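Local coordinates for D-isomer specific 2-hydroxyacid dehydrogenase family protein (Desulfovibrio vulgaris, PDB 5TX7) that probably catalyses the NAD(P)-dependent interconversion of D-2-hydroxyacids and 2-oxoacids, at residues G148-I153 / N173-A178; V205-P210 / P240-R245; D262-E267 / C281-H286. All blocks are in the same frame, centred on the assembly; numbering follows the deposited sequence.

Interaction 1 (G148-I153 / N173-A178); sequences GKTMGI and NVIAYA
Ile175 lies across Gly152 and reaches back to Thr150, on the face of two neighbouring parallel strands that also carries Asn173. From CB its longer branch starts between the backbone N and the carbonyl carbon (chi1 64°). CG1 is thereby set over the neighbouring strand, 3.7 Å from Gly152 CA, where the lack of a side chain leaves it resting on the backbone. The chain then continues extended, and its tip, CD1, meets Thr150 CG2 at 3.8 Å, the two side chains crossing at about a right angle. The other branch of Thr150 turns to Asn173: OG1 lies 3.6 Å from Asn173 CB.

The opposite face is apolar. Ile153 extends its CD1 to within 3.8 Å of Val174 CG1, on the side where Met151 and Ala176 also sit. Side chains alternate between the two faces, in step with the pairing of Thr150 with Asn173 through Ile153 with Ala176.

Five main-chain hydrogen bonds hold this register in the parallel pattern. Asn173 bonds through N to Lys149 O and through O to Met151 N; Ile175 likewise bridges Met151 O and Ile153 N; and Tyr177 N closes the series on Ile153 O at 2.9 Å. CA-H...O contacts, such as Gly152 CA to Ile175 O at 3.3 Å, fill in between.

The two strands form a beta-alpha-beta unit with helix 158-169, in the manner of a Rossmann fold. That helix covers the Ile153 face, with Ala167 against Met151 and Val174, and Val163 against Ile153, whereas helix 195-201 touches Ile175 through Ser201. Strand 150-154 is flanked by strand 204-207, and strand 173-177 by strand 190-192, outermost in this chain, whose Phe190 touches Val174 and Ala176.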
ATOM      1  N   GLY A 148       1.380  -6.559 -14.789  1.00 50.18           N
ATOM      2  CA  GLY A 148       1.220  -7.780 -15.564  1.00 50.50           C
ATOM      3  C   GLY A 148       0.708  -9.013 -14.825  1.00 49.37           C
ATOM      4  O   GLY A 148       0.450 -10.025 -15.465  1.00 51.34           O
ATOM      5  N   LYS A 149       0.559  -8.946 -13.504  1.00 45.96           N
ATOM      6  CA  LYS A 149      -0.086 -10.023 -12.760  1.00 47.79           C
ATOM      7  C   LYS A 149      -1.609  -9.968 -12.939  1.00 45.85           C
ATOM      8  O   LYS A 149      -2.159  -8.926 -13.279  1.00 46.02           O
ATOM      9  CB  LYS A 149       0.242  -9.952 -11.262  1.00 48.95           C
ATOM     10  CG  LYS A 149       1.700 -10.110 -10.865  1.00 50.38           C
ATOM     11  CD  LYS A 149       1.777 -10.378  -9.356  1.00 53.14           C
ATOM     12  CE  LYS A 149       3.162 -10.724  -8.823  1.00 55.65           C
ATOM     13  NZ  LYS A 149       4.032 -11.504  -9.755  1.00 59.42           N
ATOM     14  N   THR A 150      -2.274 -11.097 -12.711  1.00 43.98           N
ATOM     15  CA  THR A 150      -3.727 -11.195 -12.791  1.00 42.47           C
ATOM     16  C   THR A 150      -4.323 -11.196 -11.376  1.00 42.58           C
ATOM     17  O   THR A 150      -3.961 -12.016 -10.535  1.00 43.23           O
ATOM     18  CB  THR A 150      -4.152 -12.443 -13.582  1.00 41.48           C
ATOM     19  OG1 THR A 150      -3.771 -12.255 -14.939  1.00 42.43           O
ATOM     20  CG2 THR A 150      -5.652 -12.669 -13.555  1.00 40.79           C
ATOM     21  N   MET A 151      -5.227 -10.252 -11.142  1.00 41.02           N
ATOM     22  CA  MET A 151      -6.003 -10.188  -9.922  1.00 40.68           C
ATOM     23  C   MET A 151      -7.322 -10.892 -10.178  1.00 39.96           C
ATOM     24  O   MET A 151      -8.079 -10.507 -11.077  1.00 38.07           O
ATOM     25  CB  MET A 151      -6.249  -8.724  -9.528  1.00 42.35           C
ATOM     26  CG  MET A 151      -7.187  -8.503  -8.360  1.00 44.21           C
ATOM     27  SD  MET A 151      -6.493  -8.911  -6.742  1.00 48.62           S
ATOM     28  CE  MET A 151      -5.500  -7.458  -6.457  1.00 48.55           C
ATOM     29  N   GLY A 152      -7.582 -11.923  -9.374  1.00 39.49           N
ATOM     30  CA  GLY A 152      -8.818 -12.694  -9.406  1.00 39.97           C
ATOM     31  C   GLY A 152      -9.648 -12.280  -8.216  1.00 39.72           C
ATOM     32  O   GLY A 152      -9.178 -12.345  -7.081  1.00 41.15           O
ATOM     33  N   ILE A 153     -10.874 -11.844  -8.475  1.00 40.47           N
ATOM     34  CA  ILE A 153     -11.743 -11.254  -7.457  1.00 40.24           C
ATOM     35  C   ILE A 153     -12.956 -12.162  -7.287  1.00 39.76           C
ATOM     36  O   ILE A 153     -13.774 -12.278  -8.192  1.00 42.57           O
ATOM     37  CB  ILE A 153     -12.151  -9.820  -7.877  1.00 40.67           C
ATOM     38  CG1 ILE A 153     -10.899  -8.952  -7.982  1.00 39.02           C
ATOM     39  CG2 ILE A 153     -13.153  -9.209  -6.910  1.00 41.04           C
ATOM     40  CD1 ILE A 153     -11.140  -7.570  -8.542  1.00 39.21           C
ATOM     41  N   ASN A 173      -4.088  -7.341 -14.764  1.00 47.11           N
ATOM     42  CA  ASN A 173      -5.262  -7.855 -15.426  1.00 49.30           C
ATOM     43  C   ASN A 173      -6.222  -8.203 -14.324  1.00 45.84           C
ATOM     44  O   ASN A 173      -5.793  -8.568 -13.230  1.00 47.36           O
ATOM     45  CB  ASN A 173      -4.943  -9.109 -16.221  1.00 54.40           C
ATOM     46  CG  ASN A 173      -3.843  -8.879 -17.227  1.00 60.86           C
ATOM     47  OD1 ASN A 173      -4.042  -8.193 -18.194  1.00 75.67           O
ATOM     48  ND2 ASN A 173      -2.687  -9.447 -17.005  1.00 63.51           N
ATOM     49  N   VAL A 174      -7.513  -8.096 -14.616  1.00 44.05           N
ATOM     50  CA  VAL A 174      -8.563  -8.379 -13.654  1.00 43.88           C
ATOM     51  C   VAL A 174      -9.491  -9.455 -14.222  1.00 45.08           C
ATOM     52  O   VAL A 174      -9.881  -9.413 -15.386  1.00 49.00           O
ATOM     53  CB  VAL A 174      -9.369  -7.118 -13.312  1.00 44.09           C
ATOM     54  CG1 VAL A 174     -10.421  -7.409 -12.261  1.00 43.46           C
ATOM     55  CG2 VAL A 174      -8.438  -6.008 -12.833  1.00 43.12           C
ATOM     56  N   ILE A 175      -9.810 -10.433 -13.382  1.00 43.60           N
ATOM     57  CA  ILE A 175     -10.865 -11.389 -13.645  1.00 43.16           C
ATOM     58  C   ILE A 175     -11.728 -11.508 -12.400  1.00 42.16           C
ATOM     59  O   ILE A 175     -11.228 -11.441 -11.288  1.00 41.61           O
ATOM     60  CB  ILE A 175     -10.312 -12.756 -14.096  1.00 45.04           C
ATOM     61  CG1 ILE A 175      -9.481 -13.429 -12.982  1.00 42.33           C
ATOM     62  CG2 ILE A 175      -9.486 -12.578 -15.370  1.00 46.11           C
ATOM     63  CD1 ILE A 175      -8.881 -14.746 -13.429  1.00 42.67           C
ATOM     64  N   ALA A 176     -13.031 -11.658 -12.595  1.00 44.70           N
ATOM     65  CA  ALA A 176     -13.983 -11.673 -11.498  1.00 45.79           C
ATOM     66  C   ALA A 176     -14.897 -12.877 -11.574  1.00 46.71           C
ATOM     67  O   ALA A 176     -15.401 -13.189 -12.648  1.00 51.24           O
ATOM     68  CB  ALA A 176     -14.806 -10.403 -11.533  1.00 48.22           C
ATOM     69  N   TYR A 177     -15.084 -13.558 -10.440  1.00 45.46           N
ATOM     70  CA  TYR A 177     -16.161 -14.528 -10.273  1.00 48.26           C
ATOM     71  C   TYR A 177     -17.320 -13.729  -9.726  1.00 50.69           C
ATOM     72  O   TYR A 177     -17.294 -13.286  -8.581  1.00 50.33           O
ATOM     73  CB  TYR A 177     -15.785 -15.681  -9.328  1.00 47.40           C
ATOM     74  CG  TYR A 177     -16.949 -16.616  -9.041  1.00 48.82           C
ATOM     75  CD1 TYR A 177     -17.542 -17.338 -10.070  1.00 51.87           C
ATOM     76  CD2 TYR A 177     -17.482 -16.755  -7.742  1.00 49.51           C
ATOM     77  CE1 TYR A 177     -18.627 -18.182  -9.841  1.00 55.07           C
ATOM     78  CE2 TYR A 177     -18.574 -17.593  -7.497  1.00 52.69           C
ATOM     79  CZ  TYR A 177     -19.144 -18.310  -8.555  1.00 56.28           C
ATOM     80  OH  TYR A 177     -20.231 -19.146  -8.343  1.00 59.74           O
ATOM     81  N   ALA A 178     -18.334 -13.541 -10.561  1.00 55.92           N
ATOM     82  CA  ALA A 178     -19.405 -12.578 -10.319  1.00 61.66           C
ATOM     83  C   ALA A 178     -20.749 -13.270 -10.464  1.00 67.04           C
ATOM     84  O   ALA A 178     -21.455 -13.069 -11.455  1.00 73.02           O
ATOM     85  CB  ALA A 178     -19.283 -11.408 -11.285  1.00 62.64           C
TER

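Interaction 2 (V205-P210 / P240-R245); sequences VSLHCP and PLLDER
Leu207 and Leu241 lie alongside each other and point in opposite directions, so that the tip of each reaches the root of the other. Leu207 CD1 comes to 3.8 Å from Leu241 CB, and Leu241 CD1 returns to 4.2 Å from Leu207 CB. Both have CG anti to the carbonyl carbon and both are extended beyond it, which lets the two chains slide past one another along their length.

The outer end of Leu241 is taken up by Cys209. In that residue SG stands between the backbone N and the carbonyl carbon (chi1 55°), and it faces both methyls of the leucine, 4.0 Å from Leu241 CD1 and slightly farther from CD2. The carbonyl of Cys209 adds to the same cover, its O lying 3.8 Å from Leu241 CD1. Leu242 meets the same methyl of Leu207 that touches Leu241 CB: its CD2 lies 4.0 Å from Leu207 CD1, so one leucine methyl of the strand touches two successive residues of 240-245. The joint is entirely van der Waals in character.

The contact joins the carboxyl end of strand 204-207 to the turn leading into helix 244-253, where Asp243 takes the N-cap position. Val154, on the next strand of the sheet, touches Leu207 and Cys209, while Leu233 of strand 231-235 and Val219 border Leu242, and Thr215 touches Leu241.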
ATOM      1  N   VAL A 205      -5.377 -13.641  -5.576  1.00 37.91           N
ATOM      2  CA  VAL A 205      -6.784 -13.878  -5.359  1.00 37.62           C
ATOM      3  C   VAL A 205      -7.218 -13.084  -4.145  1.00 38.44           C
ATOM      4  O   VAL A 205      -6.622 -13.252  -3.094  1.00 39.56           O
ATOM      5  CB  VAL A 205      -7.058 -15.369  -5.064  1.00 38.88           C
ATOM      6  CG1 VAL A 205      -8.505 -15.574  -4.619  1.00 39.79           C
ATOM      7  CG2 VAL A 205      -6.826 -16.186  -6.309  1.00 41.38           C
ATOM      8  N   SER A 206      -8.280 -12.279  -4.282  1.00 38.57           N
ATOM      9  CA  SER A 206      -8.885 -11.588  -3.162  1.00 37.73           C
ATOM     10  C   SER A 206     -10.354 -11.959  -2.974  1.00 39.07           C
ATOM     11  O   SER A 206     -11.121 -11.937  -3.933  1.00 41.63           O
ATOM     12  CB  SER A 206      -8.773 -10.089  -3.362  1.00 38.40           C
ATOM     13  OG  SER A 206      -9.162  -9.406  -2.165  1.00 40.93           O
ATOM     14  N   LEU A 207     -10.758 -12.241  -1.729  1.00 39.00           N
ATOM     15  CA  LEU A 207     -12.112 -12.720  -1.418  1.00 38.65           C
ATOM     16  C   LEU A 207     -13.049 -11.600  -0.995  1.00 41.18           C
ATOM     17  O   LEU A 207     -12.722 -10.805  -0.109  1.00 41.76           O
ATOM     18  CB  LEU A 207     -12.058 -13.775  -0.312  1.00 39.35           C
ATOM     19  CG  LEU A 207     -11.157 -14.995  -0.571  1.00 37.75           C
ATOM     20  CD1 LEU A 207     -11.377 -16.030   0.527  1.00 40.29           C
ATOM     21  CD2 LEU A 207     -11.369 -15.629  -1.943  1.00 35.85           C
ATOM     22  N   HIS A 208     -14.219 -11.541  -1.635  1.00 43.35           N
ATOM     23  CA  HIS A 208     -15.199 -10.465  -1.422  1.00 45.54           C
ATOM     24  C   HIS A 208     -16.646 -10.954  -1.506  1.00 50.35           C
ATOM     25  O   HIS A 208     -17.523 -10.247  -2.011  1.00 54.06           O
ATOM     26  CB  HIS A 208     -14.961  -9.347  -2.443  1.00 43.74           C
ATOM     27  CG  HIS A 208     -13.611  -8.738  -2.330  1.00 40.05           C
ATOM     28  ND1 HIS A 208     -13.302  -7.840  -1.334  1.00 40.91           N
ATOM     29  CD2 HIS A 208     -12.463  -8.964  -3.008  1.00 37.31           C
ATOM     30  CE1 HIS A 208     -12.033  -7.499  -1.428  1.00 38.60           C
ATOM     31  NE2 HIS A 208     -11.500  -8.171  -2.439  1.00 37.58           N
ATOM     32  N   CYS A 209     -16.880 -12.151  -0.982  1.00 51.94           N
ATOM     33  CA  CYS A 209     -18.170 -12.822  -1.068  1.00 54.87           C
ATOM     34  C   CYS A 209     -18.697 -13.140   0.331  1.00 58.09           C
ATOM     35  O   CYS A 209     -17.916 -13.302   1.277  1.00 57.24           O
ATOM     36  CB  CYS A 209     -18.069 -14.108  -1.896  1.00 54.97           C
ATOM     37  SG  CYS A 209     -16.818 -15.303  -1.348  1.00 54.63           S
ATOM     38  N   PRO A 210     -20.034 -13.215   0.474  1.00 53.96           N
ATOM     39  CA  PRO A 210     -20.570 -13.563   1.789  1.00 55.81           C
ATOM     40  C   PRO A 210     -20.342 -15.037   2.125  1.00 56.95           C
ATOM     41  O   PRO A 210     -20.206 -15.859   1.211  1.00 58.37           O
ATOM     42  CB  PRO A 210     -22.062 -13.230   1.678  1.00 57.70           C
ATOM     43  CG  PRO A 210     -22.359 -13.084   0.227  1.00 58.23           C
ATOM     44  CD  PRO A 210     -21.082 -13.056  -0.549  1.00 55.74           C
ATOM     45  N   PRO A 240     -14.126 -18.548   7.643  1.00 46.45           N
ATOM     46  CA  PRO A 240     -14.515 -19.867   7.126  1.00 48.51           C
ATOM     47  C   PRO A 240     -14.588 -20.018   5.600  1.00 48.39           C
ATOM     48  O   PRO A 240     -14.873 -21.109   5.115  1.00 51.35           O
ATOM     49  CB  PRO A 240     -15.893 -20.122   7.780  1.00 50.93           C
ATOM     50  CG  PRO A 240     -15.899 -19.279   8.995  1.00 51.61           C
ATOM     51  CD  PRO A 240     -15.115 -18.037   8.613  1.00 48.82           C
ATOM     52  N   LEU A 241     -14.323 -18.960   4.847  1.00 48.05           N
ATOM     53  CA  LEU A 241     -14.104 -19.086   3.407  1.00 47.76           C
ATOM     54  C   LEU A 241     -12.863 -19.928   3.063  1.00 47.27           C
ATOM     55  O   LEU A 241     -12.775 -20.450   1.958  1.00 48.03           O
ATOM     56  CB  LEU A 241     -14.021 -17.699   2.747  1.00 45.81           C
ATOM     57  CG  LEU A 241     -15.267 -16.831   2.772  1.00 45.10           C
ATOM     58  CD1 LEU A 241     -14.967 -15.483   2.149  1.00 43.94           C
ATOM     59  CD2 LEU A 241     -16.414 -17.497   2.038  1.00 46.22           C
ATOM     60  N   LEU A 242     -11.930 -20.072   4.000  1.00 50.63           N
ATOM     61  CA  LEU A 242     -10.705 -20.866   3.799  1.00 52.82           C
ATOM     62  C   LEU A 242     -10.729 -22.179   4.545  1.00 54.08           C
ATOM     63  O   LEU A 242     -11.300 -22.251   5.631  1.00 56.68           O
ATOM     64  CB  LEU A 242      -9.504 -20.126   4.391  1.00 54.05           C
ATOM     65  CG  LEU A 242      -9.197 -18.696   4.083  1.00 51.06           C
ATOM     66  CD1 LEU A 242      -7.864 -18.334   4.721  1.00 52.02           C
ATOM     67  CD2 LEU A 242      -9.134 -18.610   2.590  1.00 50.07           C
ATOM     68  N   ASP A 243     -10.058 -23.186   3.980  1.00 57.03           N
ATOM     69  CA  ASP A 243      -9.583 -24.338   4.755  1.00 59.09           C
ATOM     70  C   ASP A 243      -8.207 -23.915   5.264  1.00 54.29           C
ATOM     71  O   ASP A 243      -7.230 -23.904   4.508  1.00 50.08           O
ATOM     72  CB  ASP A 243      -9.518 -25.604   3.885  1.00 65.06           C
ATOM     73  CG  ASP A 243      -8.904 -26.818   4.621  1.00 72.66           C
ATOM     74  OD1 ASP A 243      -8.508 -26.711   5.800  1.00 79.93           O
ATOM     75  OD2 ASP A 243      -8.806 -27.904   4.011  1.00 78.92           O
ATOM     76  N   GLU A 244      -8.148 -23.542   6.540  1.00 55.62           N
ATOM     77  CA  GLU A 244      -6.942 -22.962   7.154  1.00 57.72           C
ATOM     78  C   GLU A 244      -5.729 -23.893   7.086  1.00 58.08           C
ATOM     79  O   GLU A 244      -4.598 -23.428   6.923  1.00 55.81           O
ATOM     80  CB  GLU A 244      -7.220 -22.527   8.612  1.00 61.94           C
ATOM     81  CG  GLU A 244      -8.242 -21.383   8.742  1.00 63.71           C
ATOM     82  CD  GLU A 244      -8.307 -20.762  10.134  1.00 70.32           C
ATOM     83  OE1 GLU A 244      -7.909 -21.419  11.141  1.00 72.92           O
ATOM     84  OE2 GLU A 244      -8.767 -19.592  10.240  1.00 71.98           O
ATOM     85  N   ARG A 245      -5.979 -25.198   7.180  1.00 61.73           N
ATOM     86  CA  ARG A 245      -4.933 -26.222   7.078  1.00 65.76           C
ATOM     87  C   ARG A 245      -4.265 -26.219   5.702  1.00 58.05           C
ATOM     88  O   ARG A 245      -3.050 -26.141   5.583  1.00 55.02           O
ATOM     89  CB  ARG A 245      -5.535 -27.604   7.383  1.00 76.05           C
ATOM     90  CG  ARG A 245      -4.596 -28.798   7.241  1.00 86.65           C
ATOM     91  CD  ARG A 245      -3.279 -28.634   7.997  1.00 94.48           C
ATOM     92  NE  ARG A 245      -3.477 -28.511   9.445  1.00102.58           N
ATOM     93  CZ  ARG A 245      -2.517 -28.629  10.368  1.00105.73           C
ATOM     94  NH1 ARG A 245      -1.249 -28.889  10.027  1.00106.22           N
ATOM     95  NH2 ARG A 245      -2.832 -28.491  11.657  1.00105.88           N
TER

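Interaction 3 (D262-E267 / C281-H286); sequences DVLSQE and CLITPH
Three polar bonds join Asp262 and Glu267 to Thr284 and His286. In the first, His286 ND1 donates to Glu267 OE1 at 2.8 Å, OE1 accepting through its syn lone pair; the approach is tilted, with OE1 23° out of the ring plane, and ring and carboxylate stand nearly perpendicular, 82° apart. Glu267 OE2 accepts Leu264 N at 3.1 Å on its anti side, giving two bonds, one to each oxygen, which should restrain the turn of the carboxylate. In the second, Thr284 OG1 donates to Asp262 OD1 at 2.6 Å, on the anti side, and is also hydrogen-bonded to His106 NE2 of helix 100-116. Asp262 OD1 also accepts Leu287 N and OD2 accepts Ala288 N, gripping the chain beyond His286. The third, from His286 N to Asp262 O at 2.9 Å, is weak because it is bent (122° at the hydrogen), and the same N also bonds Thr284 O across the inverse gamma turn centred on Pro285.

Ring packing comes from Val263. With the imidazole carbon CG anti to the backbone N of His286, the ring swings under Val263 CG1, which sits over its centre, 4.0 Å from the centroid, in a CH-pi contact. Glu267 meets the ring at its ND1 edge while Val263 covers one face.

Apolar contact is lighter: Leu264 CD1 touches Ile283 CG2 at 4.3 Å, beside helix 274-277.

The second subunit closes in here: the rings of His286 and Trp136 of that subunit pack edge-to-face, and its Trp130 packs on Glu267. A glutamate bonded to a histidine, both in the loops that follow the last two strands of a Rossmann-type domain, is typical of D-2-hydroxyacid dehydrogenase active sites; His286 and Glu267 are consistent with that pair, though the role is inferred.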
ATOM      1  N   ASP A 262      -7.202 -10.609   7.208  1.00 42.08           N
ATOM      2  CA  ASP A 262      -7.762  -9.740   8.218  1.00 43.11           C
ATOM      3  C   ASP A 262      -8.818 -10.455   9.105  1.00 47.81           C
ATOM      4  O   ASP A 262      -9.312  -9.909  10.093  1.00 46.58           O
ATOM      5  CB  ASP A 262      -8.364  -8.521   7.563  1.00 43.09           C
ATOM      6  CG  ASP A 262      -8.651  -7.429   8.559  1.00 42.85           C
ATOM      7  OD1 ASP A 262      -7.725  -7.040   9.328  1.00 41.01           O
ATOM      8  OD2 ASP A 262      -9.833  -7.002   8.599  1.00 41.34           O
ATOM      9  N   VAL A 263      -9.143 -11.690   8.752  1.00 47.16           N
ATOM     10  CA  VAL A 263     -10.108 -12.471   9.476  1.00 46.71           C
ATOM     11  C   VAL A 263      -9.584 -13.892   9.574  1.00 48.61           C
ATOM     12  O   VAL A 263      -8.736 -14.303   8.770  1.00 47.75           O
ATOM     13  CB  VAL A 263     -11.473 -12.433   8.780  1.00 44.83           C
ATOM     14  CG1 VAL A 263     -12.023 -11.012   8.751  1.00 41.93           C
ATOM     15  CG2 VAL A 263     -11.365 -12.996   7.368  1.00 45.99           C
ATOM     16  N   LEU A 264     -10.090 -14.600  10.577  1.00 48.37           N
ATOM     17  CA  LEU A 264      -9.780 -16.010  10.850  1.00 49.98           C
ATOM     18  C   LEU A 264     -11.058 -16.716  11.360  1.00 51.27           C
ATOM     19  O   LEU A 264     -12.009 -16.068  11.792  1.00 48.94           O
ATOM     20  CB  LEU A 264      -8.662 -16.133  11.876  1.00 49.65           C
ATOM     21  CG  LEU A 264      -7.301 -15.520  11.549  1.00 50.01           C
ATOM     22  CD1 LEU A 264      -6.385 -15.653  12.793  1.00 51.26           C
ATOM     23  CD2 LEU A 264      -6.649 -16.222  10.370  1.00 49.76           C
ATOM     24  N   SER A 265     -11.089 -18.038  11.263  1.00 55.46           N
ATOM     25  CA  SER A 265     -12.262 -18.816  11.670  1.00 60.00           C
ATOM     26  C   SER A 265     -12.506 -18.752  13.173  1.00 61.40           C
ATOM     27  O   SER A 265     -13.669 -18.782  13.586  1.00 62.52           O
ATOM     28  CB  SER A 265     -12.137 -20.260  11.204  1.00 62.60           C
ATOM     29  OG  SER A 265     -12.072 -20.290   9.783  1.00 66.41           O
ATOM     30  N   GLN A 266     -11.429 -18.667  13.963  1.00 64.79           N
ATOM     31  CA  GLN A 266     -11.529 -18.335  15.400  1.00 67.29           C
ATOM     32  C   GLN A 266     -10.820 -17.015  15.687  1.00 61.83           C
ATOM     33  O   GLN A 266      -9.616 -16.890  15.474  1.00 57.27           O
ATOM     34  CB  GLN A 266     -10.977 -19.448  16.326  1.00 75.71           C
ATOM     35  CG  GLN A 266      -9.519 -19.847  16.123  1.00 85.15           C
ATOM     36  CD  GLN A 266      -8.982 -20.777  17.233  1.00 93.68           C
ATOM     37  OE1 GLN A 266      -9.607 -20.961  18.296  1.00 95.11           O
ATOM     38  NE2 GLN A 266      -7.809 -21.364  16.977  1.00 92.13           N
ATOM     39  N   GLU A 267     -11.577 -16.032  16.173  1.00 61.56           N
ATOM     40  CA  GLU A 267     -11.052 -14.723  16.567  1.00 59.74           C
ATOM     41  C   GLU A 267     -11.397 -14.446  18.043  1.00 59.47           C
ATOM     42  O   GLU A 267     -12.571 -14.404  18.386  1.00 61.52           O
ATOM     43  CB  GLU A 267     -11.649 -13.636  15.677  1.00 61.01           C
ATOM     44  CG  GLU A 267     -11.275 -13.727  14.191  1.00 61.86           C
ATOM     45  CD  GLU A 267     -12.061 -12.748  13.308  1.00 62.54           C
ATOM     46  OE1 GLU A 267     -12.492 -11.702  13.822  1.00 65.44           O
ATOM     47  OE2 GLU A 267     -12.255 -13.012  12.093  1.00 63.85           O
ATOM     48  N   CYS A 281       2.931 -15.313   6.058  1.00 51.20           N
ATOM     49  CA  CYS A 281       1.528 -15.059   6.367  1.00 50.01           C
ATOM     50  C   CYS A 281       1.453 -13.760   7.155  1.00 48.80           C
ATOM     51  O   CYS A 281       2.098 -13.614   8.196  1.00 51.38           O
ATOM     52  CB  CYS A 281       0.950 -16.196   7.197  1.00 51.12           C
ATOM     53  SG  CYS A 281      -0.860 -16.154   7.289  1.00 56.60           S
ATOM     54  N   LEU A 282       0.671 -12.814   6.642  1.00 46.74           N
ATOM     55  CA  LEU A 282       0.458 -11.519   7.267  1.00 46.53           C
ATOM     56  C   LEU A 282      -0.978 -11.469   7.803  1.00 46.11           C
ATOM     57  O   LEU A 282      -1.928 -11.756   7.078  1.00 46.30           O
ATOM     58  CB  LEU A 282       0.689 -10.419   6.244  1.00 45.66           C
ATOM     59  CG  LEU A 282       0.882  -8.998   6.719  1.00 47.09           C
ATOM     60  CD1 LEU A 282       2.192  -8.904   7.467  1.00 49.46           C
ATOM     61  CD2 LEU A 282       0.894  -8.053   5.514  1.00 47.19           C
ATOM     62  N   ILE A 283      -1.132 -11.145   9.083  1.00 44.53           N
ATOM     63  CA  ILE A 283      -2.427 -11.203   9.740  1.00 43.27           C
ATOM     64  C   ILE A 283      -2.683  -9.872  10.450  1.00 42.58           C
ATOM     65  O   ILE A 283      -1.809  -9.336  11.131  1.00 42.42           O
ATOM     66  CB  ILE A 283      -2.525 -12.372  10.735  1.00 46.33           C
ATOM     67  CG1 ILE A 283      -2.100 -13.677  10.050  1.00 48.79           C
ATOM     68  CG2 ILE A 283      -3.952 -12.501  11.265  1.00 46.52           C
ATOM     69  CD1 ILE A 283      -2.190 -14.902  10.948  1.00 51.30           C
ATOM     70  N   THR A 284      -3.887  -9.342  10.275  1.00 39.59           N
ATOM     71  CA  THR A 284      -4.300  -8.118  10.936  1.00 38.96           C
ATOM     72  C   THR A 284      -5.617  -8.411  11.680  1.00 38.65           C
ATOM     73  O   THR A 284      -6.386  -9.245  11.240  1.00 36.03           O
ATOM     74  CB  THR A 284      -4.458  -6.947   9.909  1.00 37.93           C
ATOM     75  OG1 THR A 284      -5.245  -7.355   8.798  1.00 34.86           O
ATOM     76  CG2 THR A 284      -3.105  -6.531   9.358  1.00 38.76           C
ATOM     77  N   PRO A 285      -5.864  -7.732  12.824  1.00 39.53           N
ATOM     78  CA  PRO A 285      -6.937  -8.124  13.732  1.00 40.32           C
ATOM     79  C   PRO A 285      -8.326  -7.569  13.371  1.00 41.66           C
ATOM     80  O   PRO A 285      -8.874  -6.742  14.107  1.00 42.14           O
ATOM     81  CB  PRO A 285      -6.443  -7.569  15.073  1.00 41.22           C
ATOM     82  CG  PRO A 285      -5.756  -6.324  14.679  1.00 40.77           C
ATOM     83  CD  PRO A 285      -5.016  -6.690  13.434  1.00 39.90           C
ATOM     84  N   HIS A 286      -8.884  -8.017  12.245  1.00 42.54           N
ATOM     85  CA  HIS A 286     -10.233  -7.665  11.830  1.00 41.55           C
ATOM     86  C   HIS A 286     -10.482  -6.159  11.865  1.00 41.30           C
ATOM     87  O   HIS A 286     -11.432  -5.691  12.485  1.00 43.76           O
ATOM     88  CB  HIS A 286     -11.237  -8.426  12.693  1.00 44.84           C
ATOM     89  CG  HIS A 286     -12.583  -8.580  12.067  1.00 47.81           C
ATOM     90  ND1 HIS A 286     -13.509  -9.493  12.528  1.00 50.47           N
ATOM     91  CD2 HIS A 286     -13.167  -7.935  11.028  1.00 47.42           C
ATOM     92  CE1 HIS A 286     -14.614  -9.395  11.804  1.00 50.35           C
ATOM     93  NE2 HIS A 286     -14.425  -8.471  10.877  1.00 49.20           N
TER

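The three contacts are spread across one parallel sheet. Interaction 1 spans strands 173-177 and 150-154, and meets interaction 2 at the next strand, where Gly152 O probably accepts Ser206 N at 2.9 Å; their centres are 16 Å apart. Interaction 2 passes to interaction 3 through a probable bond of 3.0 Å between Glu244 OE2 and Ser265 N, over centres 11 Å apart. Interactions 1 and 3 do not touch, their nearest atoms being about 14 Å apart. Ile153 of interaction 1 and Cys209 of interaction 2 both touch the glycine-rich Gly155-Gly157-Gly160 turn, which resembles a Rossmann nucleotide-binding motif, whereas the Glu267-His286 pair of interaction 3 fits the expected catalytic region.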